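Local coordinates for putative transcriptional regulator, sugar-binding family (Arthrobacter aurescens, PDB 3NZE), which probably acts as a transcriptional regulator of the SorC family whose effector domain, the part crystallised, is likely to bind a carbohydrate, at residues E11-I16 and V24-V29; P123-H128 and G172-E177; S234-L239 and E255-R260. One frame throughout, in Å; residues are numbered along the deposited sequence.

Three contacts follow one another along the chain; none nests in or crosses another. Contact 1 closes first, through a short turn, and brings helix 9-20 onto strand 23-27. Contact 2 closes a much longer loop. It joins the loop before helix 129-135 to the loop before helix 177-185, on the other side of the chain's centre, with contact centres 34 Å apart. Contact 3 closes the loop through the rest of helix 236-244 and strand 250-254, joining that helix's start to helix 255-261. Contacts 1 and 3 are neighbours, their centres 12 Å apart, and they touch through Glu255 and Ala258. The N-terminal and C-terminal parts of the chain thus meet at one end of the sheet.

Contact 1. Residues E11-I16 and V24-V29; sequences ELESQI and VHVVPV
Residues 11-16 of helix 9-20 pack on strand 24-27 at an axis distance of 7.7 Å, the two directions 144° apart, with Glu13 and Val24 nearest in the backbone. This is helix-on-sheet packing in a Rossmann-like alpha/beta domain. The strand pairs in parallel with strand 250-254 through His25 and Val27. Val26 turns its backbone N and O to the other edge, and Glu13 meets that edge. The CG of Glu13 lies anti to the carbonyl carbon of the same residue (chi1 -70°), and the extended chain runs past Val26 in the opposite sense. Glu13 OE2 accepts the N-H of Val26 at 2.9 Å from N, almost straight, on the lone pair that faces away from OE1. A water then donates to OE2 and to Val26 O. One carboxylate oxygen therefore takes two bonds, and both backbone polar atoms of Val26 are served, directly or through water.

The apolar part of Glu13 also packs. Its CG lies 3.6 Å from Val26 CG2, and its CB lies 3.8 Å from Val24 CG1. Val26 CG2 is shared further: Leu12 CB reaches it at 4.1 Å and Ile16 CD1 at 4.2 Å. Ile16 crosses Val24 at about a right angle; its CG2 meets both methyls of the valine, and its CB meets CG1. Helix 255-261 continues this buried cluster, with Ala258 against both Ile16 and Val26. Val24 CG1 sits between its own backbone N and carbonyl carbon (chi1 56°), and this places the methyl 3.3 Å from Glu13 O.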
loop_
_atom_site.group_PDB
_atom_site.type_symbol
_atom_site.label_atom_id
_atom_site.label_comp_id
_atom_site.label_asym_id
_atom_site.label_seq_id
_atom_site.Cartn_x
_atom_site.Cartn_y
_atom_site.Cartn_z
ATOM N N GLU A 11 -1.445 -18.987 15.788
ATOM C CA GLU A 11 -0.940 -20.126 15.023
ATOM C C GLU A 11 -0.820 -19.749 13.547
ATOM O O GLU A 11 0.134 -20.134 12.859
ATOM C CB GLU A 11 -1.828 -21.362 15.213
ATOM C CG GLU A 11 -1.741 -21.974 16.612
ATOM C CD GLU A 11 -2.705 -23.133 16.816
ATOM O OE1 GLU A 11 -3.910 -22.975 16.521
ATOM O OE2 GLU A 11 -2.255 -24.201 17.283
ATOM N N LEU A 12 -1.784 -18.975 13.062
ATOM C CA LEU A 12 -1.720 -18.469 11.694
ATOM C C LEU A 12 -0.532 -17.516 11.525
ATOM O O LEU A 12 0.112 -17.509 10.474
ATOM C CB LEU A 12 -3.037 -17.784 11.297
ATOM C CG LEU A 12 -4.226 -18.750 11.177
ATOM C CD1 LEU A 12 -5.556 -17.996 11.172
ATOM C CD2 LEU A 12 -4.091 -19.607 9.929
ATOM N N GLU A 13 -0.247 -16.717 12.553
ATOM C CA GLU A 13 0.891 -15.803 12.492
ATOM C C GLU A 13 2.164 -16.616 12.334
ATOM O O GLU A 13 3.021 -16.294 11.510
ATOM C CB GLU A 13 0.963 -14.920 13.737
ATOM C CG GLU A 13 -0.166 -13.905 13.779
ATOM C CD GLU A 13 -0.294 -13.179 15.103
ATOM O OE1 GLU A 13 0.431 -13.523 16.064
ATOM O OE2 GLU A 13 -1.131 -12.253 15.184
ATOM N N SER A 14 2.280 -17.677 13.122
ATOM C CA SER A 14 3.462 -18.514 13.055
ATOM C C SER A 14 3.637 -19.104 11.666
ATOM O O SER A 14 4.740 -19.100 11.106
ATOM C CB SER A 14 3.379 -19.643 14.080
ATOM O OG SER A 14 4.558 -20.418 14.032
ATOM N N GLN A 15 2.545 -19.616 11.101
ATOM C CA GLN A 15 2.615 -20.223 9.782
ATOM C C GLN A 15 3.040 -19.226 8.717
ATOM O O GLN A 15 3.881 -19.534 7.879
ATOM C CB GLN A 15 1.292 -20.911 9.430
ATOM C CG GLN A 15 0.990 -22.075 10.369
ATOM C CD GLN A 15 -0.454 -22.539 10.326
ATOM O OE1 GLN A 15 -1.090 -22.544 9.274
ATOM N NE2 GLN A 15 -0.975 -22.947 11.480
ATOM N N ILE A 16 2.452 -18.028 8.740
ATOM C CA ILE A 16 2.802 -17.000 7.769
ATOM C C ILE A 16 4.239 -16.514 7.958
ATOM O O ILE A 16 4.970 -16.327 6.982
ATOM C CB ILE A 16 1.804 -15.828 7.840
ATOM C CG1 ILE A 16 0.423 -16.312 7.389
ATOM C CG2 ILE A 16 2.288 -14.648 7.008
ATOM C CD1 ILE A 16 -0.721 -15.353 7.726
ATOM N N VAL A 24 4.132 -10.640 11.292
ATOM C CA VAL A 24 2.709 -10.616 10.962
ATOM C C VAL A 24 1.793 -10.510 12.168
ATOM O O VAL A 24 2.073 -11.074 13.233
ATOM C CB VAL A 24 2.331 -11.866 10.125
ATOM C CG1 VAL A 24 2.709 -13.121 10.861
ATOM C CG2 VAL A 24 0.840 -11.870 9.766
ATOM N N HIS A 25 0.703 -9.763 11.987
ATOM C CA HIS A 25 -0.379 -9.672 12.952
ATOM C C HIS A 25 -1.664 -10.098 12.255
ATOM O O HIS A 25 -2.091 -9.473 11.281
ATOM C CB HIS A 25 -0.537 -8.239 13.473
ATOM C CG HIS A 25 0.544 -7.821 14.419
ATOM N ND1 HIS A 25 1.726 -7.254 13.995
ATOM C CD2 HIS A 25 0.625 -7.899 15.767
ATOM C CE1 HIS A 25 2.487 -6.997 15.043
ATOM N NE2 HIS A 25 1.843 -7.380 16.131
ATOM N N VAL A 26 -2.269 -11.167 12.756
ATOM C CA VAL A 26 -3.528 -11.654 12.214
ATOM C C VAL A 26 -4.638 -11.137 13.109
ATOM O O VAL A 26 -4.619 -11.344 14.320
ATOM C CB VAL A 26 -3.543 -13.201 12.159
ATOM C CG1 VAL A 26 -4.932 -13.708 11.827
ATOM C CG2 VAL A 26 -2.539 -13.696 11.125
ATOM N N VAL A 27 -5.597 -10.445 12.508
ATOM C CA VAL A 27 -6.691 -9.834 13.256
ATOM C C VAL A 27 -7.902 -10.742 13.234
ATOM O O VAL A 27 -8.477 -10.982 12.178
ATOM C CB VAL A 27 -7.059 -8.469 12.640
ATOM C CG1 VAL A 27 -8.159 -7.766 13.450
ATOM C CG2 VAL A 27 -5.817 -7.594 12.546
ATOM N N PRO A 28 -8.294 -11.263 14.408
ATOM C CA PRO A 28 -9.505 -12.084 14.465
ATOM C C PRO A 28 -10.728 -11.240 14.111
ATOM O O PRO A 28 -10.931 -10.169 14.683
ATOM C CB PRO A 28 -9.551 -12.532 15.931
ATOM C CG PRO A 28 -8.137 -12.430 16.402
ATOM C CD PRO A 28 -7.593 -11.224 15.704
ATOM N N VAL A 29 -11.520 -11.709 13.157
ATOM C CA VAL A 29 -12.716 -10.987 12.745
ATOM C C VAL A 29 -13.848 -11.977 12.559
ATOM O O VAL A 29 -13.630 -13.093 12.093
ATOM C CB VAL A 29 -12.518 -10.212 11.425
ATOM C CG1 VAL A 29 -13.802 -9.487 11.043
ATOM C CG2 VAL A 29 -11.374 -9.214 11.535
HETATM O O HOH W 1 -3.616 -13.106 16.164
#

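Contact 2. Residues P123-H128 and G172-E177; sequences PAFFDH and GGYLDE
Phe125 and Tyr174 form an offset stack, with ring centroids 4.6 Å apart and planes at 18°. Tyr174 lies over one face of Phe125, displaced toward the rim: its CD2 is 3.3 Å from Phe125 CG, and its CE2 is 3.4 Å from Phe125 CD1. The first torsion of Tyr174 (chi1 54°) puts CG between the backbone N and the carbonyl carbon, which brings the ring over Phe125.

Apolar contacts flank the stack. Leu175 CD2 reaches Phe125 CE2 at 3.7 Å, and Ala124 CB lies 4.4 Å from Tyr174 CB. Phe196 of strand 195-198 touches Phe125, Tyr174 and Leu175 alike. Gly172 needs to be glycine: a CB would jam against the preceding carbonyl O and strike Tyr174 CE1.

The two segments are loops of the Rossmann-like domain, each leading into a helix, 129-135 or 177-185. The Ala124 side chain is about 11 Å from that of Thr96, a calcium-binding residue of this protein, though no calcium is bound to this chain here.

Between the segments, a water lies within hydrogen-bonding distance of Asp127 OD1 and Tyr174 O, but it cannot donate to every acceptor near it at once. Separately, Asp176 caps helix 177-185, its OD2 accepting the N-H of Asp179.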
loop_
_atom_site.group_PDB
_atom_site.type_symbol
_atom_site.label_atom_id
_atom_site.label_comp_id
_atom_site.label_asym_id
_atom_site.label_seq_id
_atom_site.Cartn_x
_atom_site.Cartn_y
_atom_site.Cartn_z
ATOM N N PRO A 123 -1.067 13.588 -10.961
ATOM C CA PRO A 123 -2.369 12.901 -10.938
ATOM C C PRO A 123 -2.242 11.465 -10.414
ATOM O O PRO A 123 -1.134 11.008 -10.143
ATOM C CB PRO A 123 -2.802 12.890 -12.413
ATOM C CG PRO A 123 -1.883 13.859 -13.122
ATOM C CD PRO A 123 -0.622 13.906 -12.334
ATOM N N ALA A 124 -3.361 10.759 -10.302
ATOM C CA ALA A 124 -3.356 9.407 -9.735
ATOM C C ALA A 124 -2.544 8.418 -10.562
ATOM O O ALA A 124 -1.994 7.470 -10.025
ATOM C CB ALA A 124 -4.797 8.890 -9.570
ATOM N N PHE A 125 -2.489 8.649 -11.869
ATOM C CA PHE A 125 -1.868 7.721 -12.811
ATOM C C PHE A 125 -1.859 8.473 -14.134
ATOM O O PHE A 125 -2.656 9.399 -14.321
ATOM C CB PHE A 125 -2.739 6.461 -12.922
ATOM C CG PHE A 125 -2.010 5.244 -13.425
ATOM C CD1 PHE A 125 -1.253 4.475 -12.559
ATOM C CD2 PHE A 125 -2.108 4.856 -14.753
ATOM C CE1 PHE A 125 -0.585 3.345 -13.010
ATOM C CE2 PHE A 125 -1.438 3.726 -15.211
ATOM C CZ PHE A 125 -0.686 2.972 -14.333
ATOM N N PHE A 126 -0.966 8.105 -15.047
ATOM C CA PHE A 126 -0.904 8.785 -16.340
ATOM C C PHE A 126 -1.585 7.997 -17.447
ATOM O O PHE A 126 -1.490 6.780 -17.494
ATOM C CB PHE A 126 0.545 9.068 -16.731
ATOM C CG PHE A 126 1.224 10.053 -15.838
ATOM C CD1 PHE A 126 0.912 11.405 -15.918
ATOM C CD2 PHE A 126 2.188 9.640 -14.931
ATOM C CE1 PHE A 126 1.538 12.324 -15.100
ATOM C CE2 PHE A 126 2.821 10.561 -14.113
ATOM C CZ PHE A 126 2.484 11.908 -14.191
ATOM N N ASP A 127 -2.271 8.704 -18.336
ATOM C CA ASP A 127 -2.864 8.104 -19.534
ATOM C C ASP A 127 -1.793 7.672 -20.534
ATOM O O ASP A 127 -1.969 6.691 -21.266
ATOM C CB ASP A 127 -3.786 9.108 -20.241
ATOM C CG ASP A 127 -5.089 9.353 -19.495
ATOM O OD1 ASP A 127 -5.337 8.690 -18.469
ATOM O OD2 ASP A 127 -5.875 10.211 -19.957
ATOM N N HIS A 128 -0.694 8.418 -20.569
ATOM C CA HIS A 128 0.359 8.210 -21.549
ATOM C C HIS A 128 1.718 8.204 -20.874
ATOM O O HIS A 128 2.021 9.076 -20.063
ATOM C CB HIS A 128 0.347 9.323 -22.614
ATOM C CG HIS A 128 -0.999 9.570 -23.219
ATOM N ND1 HIS A 128 -1.773 10.664 -22.893
ATOM C CD2 HIS A 128 -1.710 8.866 -24.131
ATOM C CE1 HIS A 128 -2.901 10.623 -23.579
ATOM N NE2 HIS A 128 -2.888 9.542 -24.337
ATOM N N GLY A 172 -9.072 2.342 -7.605
ATOM C CA GLY A 172 -8.487 3.652 -7.809
ATOM C C GLY A 172 -9.117 4.361 -8.985
ATOM O O GLY A 172 -8.986 5.574 -9.129
ATOM N N GLY A 173 -9.802 3.598 -9.831
ATOM C CA GLY A 173 -10.534 4.159 -10.950
ATOM C C GLY A 173 -9.680 4.961 -11.913
ATOM O O GLY A 173 -10.151 5.914 -12.513
ATOM N N TYR A 174 -8.417 4.575 -12.067
ATOM C CA TYR A 174 -7.526 5.294 -12.972
ATOM C C TYR A 174 -7.192 4.528 -14.264
ATOM O O TYR A 174 -6.493 5.049 -15.139
ATOM C CB TYR A 174 -6.246 5.725 -12.246
ATOM C CG TYR A 174 -5.500 4.600 -11.555
ATOM C CD1 TYR A 174 -5.545 4.461 -10.177
ATOM C CD2 TYR A 174 -4.732 3.694 -12.283
ATOM C CE1 TYR A 174 -4.862 3.442 -9.531
ATOM C CE2 TYR A 174 -4.039 2.673 -11.642
ATOM C CZ TYR A 174 -4.110 2.554 -10.270
ATOM O OH TYR A 174 -3.427 1.538 -9.629
ATOM N N LEU A 175 -7.686 3.298 -14.379
ATOM C CA LEU A 175 -7.511 2.516 -15.602
ATOM C C LEU A 175 -8.810 2.418 -16.399
ATOM O O LEU A 175 -9.888 2.290 -15.824
ATOM C CB LEU A 175 -7.012 1.102 -15.280
ATOM C CG LEU A 175 -5.678 0.955 -14.549
ATOM C CD1 LEU A 175 -5.331 -0.520 -14.373
ATOM C CD2 LEU A 175 -4.568 1.677 -15.294
ATOM N N ASP A 176 -8.711 2.474 -17.722
ATOM C CA ASP A 176 -9.875 2.213 -18.563
ATOM C C ASP A 176 -9.911 0.736 -18.960
ATOM O O ASP A 176 -9.045 -0.040 -18.552
ATOM C CB ASP A 176 -9.902 3.136 -19.785
ATOM C CG ASP A 176 -8.675 2.990 -20.661
ATOM O OD1 ASP A 176 -8.345 3.959 -21.372
ATOM O OD2 ASP A 176 -8.041 1.912 -20.642
ATOM N N GLU A 177 -10.907 0.344 -19.749
ATOM C CA GLU A 177 -11.117 -1.076 -20.034
ATOM C C GLU A 177 -9.958 -1.723 -20.794
ATOM O O GLU A 177 -9.581 -2.861 -20.508
ATOM C CB GLU A 177 -12.449 -1.308 -20.756
ATOM C CG GLU A 177 -12.635 -0.490 -22.021
ATOM C CD GLU A 177 -13.902 -0.862 -22.770
ATOM O OE1 GLU A 177 -14.999 -0.451 -22.335
ATOM O OE2 GLU A 177 -13.799 -1.568 -23.796
HETATM O O HOH W 2 -4.807 6.224 -16.977
#

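Contact 3. Residues S234-L239 and E255-R260; sequences SKINGL and EASARR
Ile236 carries this contact: CD1 reaches Ser257, and CG2, with CB, meets Arg260. Its CD1 lies 3.5 Å from Ser257 O and 3.9 Å from Ser257 CB. Its CG2 is 3.6 Å from CD and 3.2 Å from NH1 of Arg260, a tight approach. The contact belongs to a beta-alpha-beta unit of the Rossmann-like domain. Helix 236-244 connects the parallel neighbours 225-230 and 250-254, and its first turn rests here on the helix that follows the second strand.

No hydrogen bond crosses between the segments. The long arm of Arg260 slides past Ile236 in the opposite sense. Its guanidinium meets Ile236 CB at the edge, in plane, and Ser234 CA covers one face, 4.1 Å from NH1. Arg260 is exposed, while Ile236 and Ser257 are buried. The first torsion of Ile236 (chi1 -135°) is away from a staggered position, which may mean some strain, as may the short CG2 to NH1 approach. Cut back to an alanine here, the side chain loses both branches, and a gap would probably open beside Ser257, with the Arg260 arm left without the surface it lies along.

Further out, other bonds set these residues in place. Ser257 OG, beside its own backbone N, is hydrogen-bonded to OD1 of Asp254, at the end of strand 250-254. Gly238 N, in the first turn of helix 236-244, is hydrogen-bonded to Ser160 OG. Leu239 packs on Leu251 and Leu253. Within helix 255-261, Glu255 and Arg259, one turn apart, form a salt bridge. Arg259 NH2 also binds Asp7 O, and lies 2.6 Å from Glu255 OE2, which sits at the guanidinium edge and is met on its anti side, 29° out of the carboxylate plane.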
loop_
_atom_site.group_PDB
_atom_site.type_symbol
_atom_site.label_atom_id
_atom_site.label_comp_id
_atom_site.label_asym_id
_atom_site.label_seq_id
_atom_site.Cartn_x
_atom_site.Cartn_y
_atom_site.Cartn_z
ATOM N N SER A 234 -10.777 -12.301 -0.683
ATOM C CA SER A 234 -10.931 -12.446 -2.124
ATOM C C SER A 234 -9.870 -11.654 -2.892
ATOM O O SER A 234 -9.864 -11.644 -4.123
ATOM C CB SER A 234 -12.333 -12.022 -2.562
ATOM O OG SER A 234 -12.509 -10.630 -2.386
ATOM N N LYS A 235 -8.978 -10.992 -2.160
ATOM C CA LYS A 235 -7.889 -10.223 -2.764
ATOM C C LYS A 235 -6.515 -10.860 -2.508
ATOM O O LYS A 235 -5.471 -10.194 -2.577
ATOM C CB LYS A 235 -7.896 -8.794 -2.231
ATOM C CG LYS A 235 -9.151 -8.012 -2.600
ATOM C CD LYS A 235 -9.065 -6.573 -2.119
ATOM C CE LYS A 235 -10.392 -5.849 -2.308
ATOM N NZ LYS A 235 -10.340 -4.448 -1.806
ATOM N N ILE A 236 -6.515 -12.154 -2.217
ATOM C CA ILE A 236 -5.285 -12.826 -1.815
ATOM C C ILE A 236 -4.256 -12.939 -2.944
ATOM O O ILE A 236 -3.057 -13.039 -2.686
ATOM C CB ILE A 236 -5.572 -14.209 -1.191
ATOM C CG1 ILE A 236 -4.735 -14.388 0.074
ATOM C CG2 ILE A 236 -5.315 -15.325 -2.192
ATOM C CD1 ILE A 236 -4.906 -13.244 1.062
ATOM N N ASN A 237 -4.715 -12.909 -4.192
ATOM C CA ASN A 237 -3.793 -12.982 -5.324
ATOM C C ASN A 237 -2.773 -11.851 -5.322
ATOM O O ASN A 237 -1.587 -12.066 -5.587
ATOM C CB ASN A 237 -4.556 -13.011 -6.649
ATOM C CG ASN A 237 -5.047 -14.397 -7.000
ATOM O OD1 ASN A 237 -4.421 -15.397 -6.639
ATOM N ND2 ASN A 237 -6.170 -14.469 -7.710
ATOM N N GLY A 238 -3.247 -10.650 -5.006
ATOM C CA GLY A 238 -2.398 -9.478 -4.944
ATOM C C GLY A 238 -1.382 -9.610 -3.824
ATOM O O GLY A 238 -0.201 -9.309 -3.996
ATOM N N LEU A 239 -1.846 -10.052 -2.658
ATOM C CA LEU A 239 -0.946 -10.196 -1.524
ATOM C C LEU A 239 0.135 -11.223 -1.815
ATOM O O LEU A 239 1.296 -11.017 -1.471
ATOM C CB LEU A 239 -1.711 -10.594 -0.258
ATOM C CG LEU A 239 -0.829 -10.807 0.974
ATOM C CD1 LEU A 239 -0.055 -9.552 1.326
ATOM C CD2 LEU A 239 -1.670 -11.262 2.155
ATOM N N GLU A 255 -8.227 -12.451 9.629
ATOM C CA GLU A 255 -8.201 -13.895 9.826
ATOM C C GLU A 255 -8.542 -14.676 8.559
ATOM O O GLU A 255 -7.851 -15.630 8.215
ATOM C CB GLU A 255 -9.169 -14.256 10.957
ATOM C CG GLU A 255 -9.268 -15.728 11.286
ATOM C CD GLU A 255 -10.288 -15.991 12.382
ATOM O OE1 GLU A 255 -10.695 -15.024 13.064
ATOM O OE2 GLU A 255 -10.686 -17.160 12.556
ATOM N N ALA A 256 -9.603 -14.283 7.858
ATOM C CA ALA A 256 -9.993 -15.020 6.658
ATOM C C ALA A 256 -8.912 -14.974 5.578
ATOM O O ALA A 256 -8.610 -15.995 4.951
ATOM C CB ALA A 256 -11.318 -14.515 6.113
ATOM N N SER A 257 -8.340 -13.793 5.360
ATOM C CA SER A 257 -7.245 -13.647 4.408
ATOM C C SER A 257 -6.048 -14.496 4.826
ATOM O O SER A 257 -5.382 -15.077 3.984
ATOM C CB SER A 257 -6.812 -12.180 4.274
ATOM O OG SER A 257 -7.844 -11.379 3.729
ATOM N N ALA A 258 -5.775 -14.571 6.128
ATOM C CA ALA A 258 -4.612 -15.330 6.595
ATOM C C ALA A 258 -4.817 -16.814 6.341
ATOM O O ALA A 258 -3.884 -17.523 5.965
ATOM C CB ALA A 258 -4.345 -15.067 8.067
ATOM N N ARG A 259 -6.046 -17.277 6.533
ATOM C CA ARG A 259 -6.361 -18.682 6.285
ATOM C C ARG A 259 -6.194 -19.033 4.812
ATOM O O ARG A 259 -5.728 -20.121 4.471
ATOM C CB ARG A 259 -7.772 -19.012 6.778
ATOM C CG ARG A 259 -7.879 -19.069 8.303
ATOM C CD ARG A 259 -9.261 -19.562 8.759
ATOM N NE ARG A 259 -9.555 -19.197 10.145
ATOM C CZ ARG A 259 -9.006 -19.788 11.205
ATOM N NH1 ARG A 259 -8.122 -20.766 11.045
ATOM N NH2 ARG A 259 -9.331 -19.395 12.432
ATOM N N ARG A 260 -6.567 -18.101 3.942
ATOM C CA ARG A 260 -6.398 -18.285 2.510
ATOM C C ARG A 260 -4.910 -18.319 2.197
ATOM O O ARG A 260 -4.448 -19.095 1.364
ATOM C CB ARG A 260 -7.064 -17.142 1.744
ATOM C CG ARG A 260 -8.131 -17.595 0.763
ATOM C CD ARG A 260 -8.203 -16.655 -0.424
ATOM N NE ARG A 260 -9.066 -17.167 -1.486
ATOM C CZ ARG A 260 -9.135 -16.643 -2.706
ATOM N NH1 ARG A 260 -8.385 -15.595 -3.023
ATOM N NH2 ARG A 260 -9.950 -17.171 -3.611
#